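Local coordinates for protein putative fructosamine-3-kinase (Thermobifida fusca YX, PDB 3F7W) that probably acts as a kinase of the fructosamine kinase family, with a fold related to that of protein kinases, at residues A[66-71]-A[212-217]; A[105-110]-A[238-243]; A[111-116]-A[189-194]. All blocks are in the same frame, centred on the assembly; numbering follows the deposited sequence.

These three contacts illustrate how a kinase-like fold is held together by segments far apart in sequence. Along the chain the order is 66-71, 105-110, 111-116, 189-194, 212-217 and 238-243, so interaction 3 lies within the spans of both others, while interactions 1 and 2 overlap without either enclosing the other. Interactions 2 and 3 use successive parts of helix 99-114, with centres about 12 Å apart, and meet where Tyr241 bonds His113. Interactions 1 and 3, about 6 Å between centres, are joined by backbone bonds; the centres of 1 and 2 are about 17 Å apart, without touching. Helix 99-114 thus connects helix 234-244 to segment 189-194, which resembles the catalytic loop of related kinases.

Interaction 1: A[66-71]-A[212-217]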
loop_
_atom_site.group_PDB
_atom_site.type_symbol
_atom_site.label_atom_id
_atom_site.label_comp_id
_atom_site.label_asym_id
_atom_site.label_seq_id
_atom_site.Cartn_x
_atom_site.Cartn_y
_atom_site.Cartn_z
ATOM N N ASP A 66 -3.777 4.113 11.359
ATOM C CA ASP A 66 -4.622 3.899 12.529
ATOM C C ASP A 66 -5.664 2.843 12.250
ATOM O O ASP A 66 -5.945 1.978 13.072
ATOM C CB ASP A 66 -5.275 5.217 12.966
ATOM C CG ASP A 66 -6.272 5.041 14.102
ATOM O OD1 ASP A 66 -5.848 4.763 15.222
ATOM O OD2 ASP A 66 -7.471 5.206 13.857
ATOM N N TRP A 67 -6.268 2.936 11.082
ATOM C CA TRP A 67 -7.346 2.056 10.704
ATOM C C TRP A 67 -6.854 0.644 10.411
ATOM O O TRP A 67 -7.465 -0.352 10.808
ATOM C CB TRP A 67 -8.051 2.678 9.503
ATOM C CG TRP A 67 -9.243 1.917 8.956
ATOM C CD1 TRP A 67 -10.510 1.879 9.474
ATOM C CD2 TRP A 67 -9.292 1.183 7.723
ATOM N NE1 TRP A 67 -11.332 1.109 8.667
ATOM C CE2 TRP A 67 -10.614 0.691 7.577
ATOM C CE3 TRP A 67 -8.350 0.899 6.728
ATOM C CZ2 TRP A 67 -11.012 -0.068 6.467
ATOM C CZ3 TRP A 67 -8.738 0.137 5.646
ATOM C CH2 TRP A 67 -10.056 -0.319 5.510
ATOM N N LEU A 68 -5.739 0.533 9.721
ATOM C CA LEU A 68 -5.194 -0.749 9.361
ATOM C C LEU A 68 -4.588 -1.488 10.542
ATOM O O LEU A 68 -4.509 -2.736 10.541
ATOM C CB LEU A 68 -4.152 -0.492 8.249
ATOM C CG LEU A 68 -3.678 -1.566 7.336
ATOM C CD1 LEU A 68 -4.861 -2.083 6.451
ATOM C CD2 LEU A 68 -2.499 -0.951 6.524
ATOM N N GLY A 69 -4.246 -0.752 11.601
ATOM C CA GLY A 69 -3.452 -1.282 12.692
ATOM C C GLY A 69 -4.233 -1.987 13.793
ATOM O O GLY A 69 -3.647 -2.416 14.756
ATOM N N ARG A 70 -5.553 -2.072 13.642
ATOM C CA ARG A 70 -6.421 -2.638 14.671
ATOM C C ARG A 70 -6.718 -4.113 14.343
ATOM O O ARG A 70 -7.860 -4.525 14.062
ATOM C CB ARG A 70 -7.687 -1.786 14.826
ATOM C CG ARG A 70 -7.375 -0.300 15.093
ATOM C CD ARG A 70 -8.624 0.534 15.249
ATOM N NE ARG A 70 -8.575 1.761 14.454
ATOM C CZ ARG A 70 -9.624 2.558 14.222
ATOM N NH1 ARG A 70 -10.820 2.288 14.749
ATOM N NH2 ARG A 70 -9.485 3.629 13.445
ATOM N N SER A 71 -5.653 -4.895 14.296
ATOM C CA SER A 71 -5.789 -6.354 14.357
ATOM C C SER A 71 -4.773 -7.021 15.257
ATOM O O SER A 71 -3.740 -6.436 15.605
ATOM C CB SER A 71 -5.706 -6.932 12.951
ATOM O OG SER A 71 -4.448 -6.637 12.367
ATOM N N PRO A 212 1.544 2.645 3.746
ATOM C CA PRO A 212 0.281 2.145 3.221
ATOM C C PRO A 212 -0.476 3.152 2.369
ATOM O O PRO A 212 -0.325 4.379 2.527
ATOM C CB PRO A 212 -0.553 1.891 4.496
ATOM C CG PRO A 212 -0.086 2.934 5.433
ATOM C CD PRO A 212 1.435 2.940 5.191
ATOM N N ALA A 213 -1.310 2.625 1.467
ATOM C CA ALA A 213 -2.333 3.396 0.753
ATOM C C ALA A 213 -3.662 2.689 1.130
ATOM O O ALA A 213 -4.352 2.068 0.315
ATOM C CB ALA A 213 -2.074 3.396 -0.769
ATOM N N ALA A 214 -3.984 2.749 2.423
ATOM C CA ALA A 214 -4.916 1.821 3.035
ATOM C C ALA A 214 -6.360 2.122 2.632
ATOM O O ALA A 214 -6.779 3.280 2.544
ATOM C CB ALA A 214 -4.768 1.803 4.586
ATOM N N HIS A 215 -7.120 1.053 2.387
ATOM C CA HIS A 215 -8.536 1.196 2.103
ATOM C C HIS A 215 -9.228 -0.140 2.161
ATOM O O HIS A 215 -8.566 -1.186 2.306
ATOM C CB HIS A 215 -8.757 1.855 0.718
ATOM C CG HIS A 215 -8.140 1.114 -0.441
ATOM N ND1 HIS A 215 -6.797 1.196 -0.730
ATOM C CD2 HIS A 215 -8.674 0.305 -1.389
ATOM C CE1 HIS A 215 -6.528 0.491 -1.814
ATOM N NE2 HIS A 215 -7.647 -0.053 -2.248
ATOM N N GLY A 216 -10.559 -0.096 2.063
ATOM C CA GLY A 216 -11.365 -1.290 1.840
ATOM C C GLY A 216 -11.168 -1.744 0.414
ATOM O O GLY A 216 -11.468 -1.005 -0.523
ATOM N N GLY A 217 -10.647 -2.955 0.255
ATOM C CA GLY A 217 -10.234 -3.465 -1.064
ATOM C C GLY A 217 -10.392 -4.964 -1.078
ATOM O O GLY A 217 -10.800 -5.563 -0.070
#
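Trp67 and Leu68, at the end of helix 57-68, pack against Pro212, Ala214 and the backbone at His215-Gly216. In this kinase-like fold the helix appears to correspond to helix C of protein kinases, and the loop 212-217 follows strand 206-209 probably as the start of the activation segment does there.

The apolar part belongs to Leu68. With CG anti to its backbone N (chi1 -161°), the side chain sends CD2 to Pro212 CB at 4.0 Å, crossing it at a slant, and to Ala214 CB at 4.1 Å. The Ala214 methyl also lies at the edge of the Trp67 indole, 4.3 Å from CB to CE3.

The indole meets the loop backbone with its six-membered ring. Trp67 CH2 lies 3.5 Å from both His215 C and Gly216 N, and His215 O lies in the ring plane at the edge, 3.6 Å from Trp67 CZ3. Arg190 makes a cation-pi contact with the same indole and also bonds Trp67 O through NH1, while Trp124 meets the ring edge-to-face.

A polar bond braces the loop from within. The His215 side chain leaves its backbone on the side away from helix 57-68, and its ND1 donates to Ala213 O, which lies close to the imidazole plane, at 2.8 Å with an N-H...O angle of 151°.

Interaction 2: A[105-110]-A[238-243]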
loop_
_atom_site.group_PDB
_atom_site.type_symbol
_atom_site.label_atom_id
_atom_site.label_comp_id
_atom_site.label_asym_id
_atom_site.label_seq_id
_atom_site.Cartn_x
_atom_site.Cartn_y
_atom_site.Cartn_z
ATOM N N PHE A 105 4.238 -13.852 9.433
ATOM C CA PHE A 105 3.743 -12.701 8.665
ATOM C C PHE A 105 2.465 -13.051 7.905
ATOM O O PHE A 105 1.555 -12.242 7.817
ATOM C CB PHE A 105 4.832 -12.204 7.736
ATOM C CG PHE A 105 4.450 -11.001 6.930
ATOM C CD1 PHE A 105 3.821 -9.906 7.525
ATOM C CD2 PHE A 105 4.680 -10.974 5.554
ATOM C CE1 PHE A 105 3.486 -8.781 6.750
ATOM C CE2 PHE A 105 4.349 -9.877 4.809
ATOM C CZ PHE A 105 3.727 -8.778 5.412
ATOM N N GLY A 106 2.383 -14.281 7.383
ATOM C CA GLY A 106 1.157 -14.771 6.746
ATOM C C GLY A 106 -0.047 -14.654 7.667
ATOM O O GLY A 106 -1.098 -14.168 7.280
ATOM N N HIS A 107 0.113 -15.094 8.898
ATOM C CA HIS A 107 -0.950 -14.965 9.897
ATOM C C HIS A 107 -1.304 -13.502 10.210
ATOM O O HIS A 107 -2.477 -13.159 10.373
ATOM C CB HIS A 107 -0.536 -15.672 11.185
ATOM C CG HIS A 107 -0.449 -17.168 11.066
ATOM N ND1 HIS A 107 0.188 -17.945 12.015
ATOM C CD2 HIS A 107 -0.948 -18.033 10.148
ATOM C CE1 HIS A 107 0.085 -19.220 11.675
ATOM N NE2 HIS A 107 -0.593 -19.302 10.543
ATOM N N GLN A 108 -0.284 -12.662 10.357
ATOM C CA GLN A 108 -0.460 -11.247 10.611
ATOM C C GLN A 108 -1.304 -10.590 9.534
ATOM O O GLN A 108 -2.211 -9.804 9.833
ATOM C CB GLN A 108 0.888 -10.519 10.692
ATOM C CG GLN A 108 1.793 -10.856 11.878
ATOM C CD GLN A 108 3.083 -10.086 11.826
ATOM O OE1 GLN A 108 4.016 -10.428 11.052
ATOM N NE2 GLN A 108 3.131 -8.969 12.575
ATOM N N LEU A 109 -0.976 -10.871 8.282
ATOM C CA LEU A 109 -1.717 -10.295 7.159
ATOM C C LEU A 109 -3.165 -10.763 7.088
ATOM O O LEU A 109 -4.055 -9.982 6.762
ATOM C CB LEU A 109 -1.024 -10.640 5.823
ATOM C CG LEU A 109 0.202 -9.863 5.347
ATOM C CD1 LEU A 109 0.650 -10.483 3.978
ATOM C CD2 LEU A 109 -0.070 -8.361 5.223
ATOM N N ALA A 110 -3.399 -12.053 7.328
ATOM C CA ALA A 110 -4.749 -12.580 7.369
ATOM C C ALA A 110 -5.604 -11.844 8.415
ATOM O O ALA A 110 -6.734 -11.481 8.134
ATOM C CB ALA A 110 -4.735 -14.129 7.646
ATOM N N ARG A 238 2.107 -17.020 1.861
ATOM C CA ARG A 238 0.783 -17.343 1.301
ATOM C C ARG A 238 0.201 -18.614 1.883
ATOM O O ARG A 238 -0.986 -18.665 2.140
ATOM C CB ARG A 238 0.832 -17.456 -0.238
ATOM C CG ARG A 238 0.983 -16.112 -0.912
ATOM C CD ARG A 238 0.671 -16.161 -2.407
ATOM N NE ARG A 238 1.599 -17.048 -3.112
ATOM C CZ ARG A 238 1.973 -16.899 -4.379
ATOM N NH1 ARG A 238 1.514 -15.905 -5.138
ATOM N NH2 ARG A 238 2.809 -17.763 -4.893
ATOM N N ASP A 239 1.023 -19.645 2.079
ATOM C CA ASP A 239 0.562 -20.877 2.704
ATOM C C ASP A 239 0.040 -20.654 4.122
ATOM O O ASP A 239 -1.027 -21.153 4.481
ATOM C CB ASP A 239 1.686 -21.936 2.747
ATOM C CG ASP A 239 2.002 -22.531 1.385
ATOM O OD1 ASP A 239 1.276 -22.261 0.412
ATOM O OD2 ASP A 239 3.007 -23.266 1.295
ATOM N N ALA A 240 0.803 -19.920 4.928
ATOM C CA ALA A 240 0.385 -19.576 6.300
ATOM C C ALA A 240 -0.883 -18.705 6.272
ATOM O O ALA A 240 -1.828 -18.972 6.997
ATOM C CB ALA A 240 1.520 -18.904 7.059
ATOM N N TYR A 241 -0.936 -17.718 5.382
ATOM C CA TYR A 241 -2.171 -16.930 5.168
ATOM C C TYR A 241 -3.392 -17.802 4.877
ATOM O O TYR A 241 -4.462 -17.670 5.506
ATOM C CB TYR A 241 -1.922 -15.964 4.011
ATOM C CG TYR A 241 -3.045 -15.012 3.739
ATOM C CD1 TYR A 241 -4.162 -15.409 2.982
ATOM C CD2 TYR A 241 -3.002 -13.712 4.226
ATOM C CE1 TYR A 241 -5.212 -14.528 2.726
ATOM C CE2 TYR A 241 -4.063 -12.811 3.971
ATOM C CZ TYR A 241 -5.151 -13.240 3.207
ATOM O OH TYR A 241 -6.190 -12.381 2.937
ATOM N N ASN A 242 -3.223 -18.697 3.922
ATOM C CA ASN A 242 -4.284 -19.619 3.494
ATOM C C ASN A 242 -4.700 -20.629 4.570
ATOM O O ASN A 242 -5.802 -21.159 4.520
ATOM C CB ASN A 242 -3.886 -20.310 2.171
ATOM C CG ASN A 242 -4.130 -19.427 0.935
ATOM O OD1 ASN A 242 -5.108 -18.681 0.875
ATOM N ND2 ASN A 242 -3.245 -19.521 -0.057
ATOM N N GLU A 243 -3.854 -20.873 5.566
ATOM C CA GLU A 243 -4.230 -21.760 6.668
ATOM C C GLU A 243 -5.357 -21.152 7.453
ATOM O O GLU A 243 -6.249 -21.863 7.888
ATOM C CB GLU A 243 -3.097 -21.958 7.658
ATOM C CG GLU A 243 -2.018 -22.903 7.234
ATOM C CD GLU A 243 -0.803 -22.841 8.159
ATOM O OE1 GLU A 243 -0.797 -22.078 9.182
ATOM O OE2 GLU A 243 0.150 -23.568 7.842
#
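A close helix-helix crossing through a glycine joins helix 99-114, a core helix of the kinase-like fold, to helix 234-244, with Gly106 set against Ala240 and Tyr241. The axes of the two short segments approach to 7.2 Å at a crossing angle of -47°. Gly106 has no side chain in the way, so its CA comes within 4.3 Å of Tyr241 CA, and the Ala240 methyl carbon CB sits 4.2 Å from Gly106 CA.

Tyr241 fills the inner side of the interface. A chi1 of -175° carries its ring away from its own backbone N and lays it along the neighbouring helix. Tyr241 CE2 comes to 3.5 Å of Ala110 CA, and Leu109 CB lies in the ring plane at its edge. The Ala110 methyl stands over one ring face in a CH-pi contact, CB being 4.2 Å from the centroid of the Tyr241 ring. Beyond the two segments, the phenol OH bonds His113 ND1 and Arg219 NH1, so the ring is held at its polar end as well as by the helix it lies against.

On the solvent side, near exposed Glu243, the contact is polar. The edge of the His107 imidazole faces helix 234-244, with CD2 3.4 Å from Ala240 O. The ring and carboxylate planes are turned 48° apart, yet the bonded oxygen lies close to the ring plane. His107 NE2 donates to Glu243 OE1 at 3.1 Å, meeting it nearly along its C-O direction, with an N-H...O angle of 166°.

Interaction 3: A[111-116]-A[189-194]; sequences AMHLAG and ARIHGD
His113 and Arg190 bring the end of helix 99-114 against strand 189-191, which leads into His192-Gly193-Asp194, a sequence resembling the catalytic-loop motif of kinase-like phosphotransferases. On the tightly packed side, His113 O accepts two backbone N-H groups: that of Arg190 at 3.2 Å, on a lone pair in the carbonyl plane, and that of Gly116 as the helix ends. The His113 ring, its ND1 held by Tyr241 and its NE2 by Asp222, turns an edge to Arg190 O, with CD2 at 3.3 Å. That buried oxygen has no hydrogen-bond partner in the model; His113 CA-H also points at it. Selenomethionine Met112 bends at chi3 (86°) to bring CE 4.0 Å from His192 N. The His192 imidazole is steadied by Asp194 N donating to ND1 and by Ile210 O bonding NE2.

The solvent-facing side, at partly exposed Ala115 and Gly116, has few apolar contacts and depends on one short bond; an ethanediol, probably from the crystallisation liquor, sits beside Gly116. The extended Arg190 chain passes along the Ala115 methyl, 3.7 Å from CB to NE. Gly116 O, at the guanidinium edge, accepts from Arg190 NE at 2.7 Å, with an N-H...O angle of 161°.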
loop_
_atom_site.group_PDB
_atom_site.type_symbol
_atom_site.label_atom_id
_atom_site.label_comp_id
_atom_site.label_asym_id
_atom_site.label_seq_id
_atom_site.Cartn_x
_atom_site.Cartn_y
_atom_site.Cartn_z
ATOM N N ALA A 111 -5.077 -11.644 9.620
ATOM C CA ALA A 111 -5.845 -10.980 10.683
ATOM C C ALA A 111 -6.113 -9.508 10.314
ATOM O O ALA A 111 -7.190 -8.980 10.568
ATOM C CB ALA A 111 -5.111 -11.070 12.018
HETATM N N MSE A 112 -5.117 -8.885 9.691
HETATM C CA MSE A 112 -5.210 -7.503 9.231
HETATM C C MSE A 112 -6.358 -7.395 8.222
HETATM O O MSE A 112 -7.259 -6.579 8.410
HETATM C CB MSE A 112 -3.909 -7.021 8.566
HETATM C CG MSE A 112 -3.969 -5.590 8.045
HETATM SE SE MSE A 112 -2.283 -5.089 7.245
HETATM C CE MSE A 112 -2.724 -5.823 5.488
ATOM N N HIS A 113 -6.328 -8.220 7.184
ATOM C CA HIS A 113 -7.381 -8.206 6.162
ATOM C C HIS A 113 -8.782 -8.478 6.731
ATOM O O HIS A 113 -9.754 -7.794 6.387
ATOM C CB HIS A 113 -7.095 -9.239 5.090
ATOM C CG HIS A 113 -5.967 -8.875 4.175
ATOM N ND1 HIS A 113 -5.364 -9.793 3.351
ATOM C CD2 HIS A 113 -5.359 -7.689 3.934
ATOM C CE1 HIS A 113 -4.444 -9.187 2.625
ATOM N NE2 HIS A 113 -4.390 -7.916 2.989
ATOM N N LEU A 114 -8.874 -9.476 7.598
ATOM C CA LEU A 114 -10.169 -9.937 8.119
ATOM C C LEU A 114 -10.781 -9.051 9.208
ATOM O O LEU A 114 -11.915 -9.286 9.633
ATOM C CB LEU A 114 -10.065 -11.405 8.552
ATOM C CG LEU A 114 -10.388 -12.421 7.427
ATOM C CD1 LEU A 114 -9.648 -12.152 6.104
ATOM C CD2 LEU A 114 -10.079 -13.811 7.898
ATOM N N ALA A 115 -10.056 -8.042 9.662
ATOM C CA ALA A 115 -10.670 -6.960 10.439
ATOM C C ALA A 115 -11.859 -6.394 9.649
ATOM O O ALA A 115 -12.839 -5.975 10.218
ATOM C CB ALA A 115 -9.632 -5.888 10.748
ATOM N N GLY A 116 -11.764 -6.423 8.318
ATOM C CA GLY A 116 -12.892 -6.127 7.457
ATOM C C GLY A 116 -13.233 -4.654 7.344
ATOM O O GLY A 116 -12.773 -3.826 8.114
ATOM N N ALA A 189 -11.894 -6.219 2.444
ATOM C CA ALA A 189 -10.832 -6.404 3.414
ATOM C C ALA A 189 -10.180 -5.056 3.759
ATOM O O ALA A 189 -10.256 -4.109 2.980
ATOM C CB ALA A 189 -9.790 -7.353 2.841
ATOM N N ARG A 190 -9.554 -4.980 4.932
ATOM C CA ARG A 190 -8.687 -3.855 5.258
ATOM C C ARG A 190 -7.329 -4.122 4.630
ATOM O O ARG A 190 -6.520 -4.871 5.177
ATOM C CB ARG A 190 -8.520 -3.660 6.771
ATOM C CG ARG A 190 -9.777 -3.332 7.473
ATOM C CD ARG A 190 -9.547 -2.637 8.797
ATOM N NE ARG A 190 -10.820 -2.597 9.444
ATOM C CZ ARG A 190 -11.137 -1.825 10.461
ATOM N NH1 ARG A 190 -10.234 -1.032 11.030
ATOM N NH2 ARG A 190 -12.367 -1.902 10.938
ATOM N N ILE A 191 -7.088 -3.523 3.483
ATOM C CA ILE A 191 -5.847 -3.774 2.750
ATOM C C ILE A 191 -4.846 -2.650 2.872
ATOM O O ILE A 191 -5.213 -1.460 3.007
ATOM C CB ILE A 191 -6.089 -4.153 1.238
ATOM C CG1 ILE A 191 -6.527 -2.967 0.367
ATOM C CG2 ILE A 191 -7.065 -5.356 1.169
ATOM C CD1 ILE A 191 -6.407 -3.246 -1.195
ATOM N N HIS A 192 -3.577 -3.041 2.793
ATOM C CA HIS A 192 -2.453 -2.119 2.814
ATOM C C HIS A 192 -2.469 -1.171 1.572
ATOM O O HIS A 192 -2.260 0.037 1.695
ATOM C CB HIS A 192 -1.155 -2.928 2.914
ATOM C CG HIS A 192 0.083 -2.098 2.890
ATOM N ND1 HIS A 192 0.626 -1.625 1.715
ATOM C CD2 HIS A 192 0.904 -1.684 3.885
ATOM C CE1 HIS A 192 1.719 -0.932 1.993
ATOM N NE2 HIS A 192 1.909 -0.953 3.302
ATOM N N GLY A 193 -2.678 -1.737 0.393
ATOM C CA GLY A 193 -2.850 -0.982 -0.846
ATOM C C GLY A 193 -1.603 -0.731 -1.677
ATOM O O GLY A 193 -1.714 -0.297 -2.817
ATOM N N ASP A 194 -0.426 -0.968 -1.108
ATOM C CA ASP A 194 0.853 -0.858 -1.817
ATOM C C ASP A 194 1.878 -1.854 -1.268
ATOM O O ASP A 194 3.042 -1.501 -0.946
ATOM C CB ASP A 194 1.379 0.574 -1.729
ATOM C CG ASP A 194 2.469 0.874 -2.753
ATOM O OD1 ASP A 194 2.515 0.238 -3.836
ATOM O OD2 ASP A 194 3.280 1.773 -2.459
#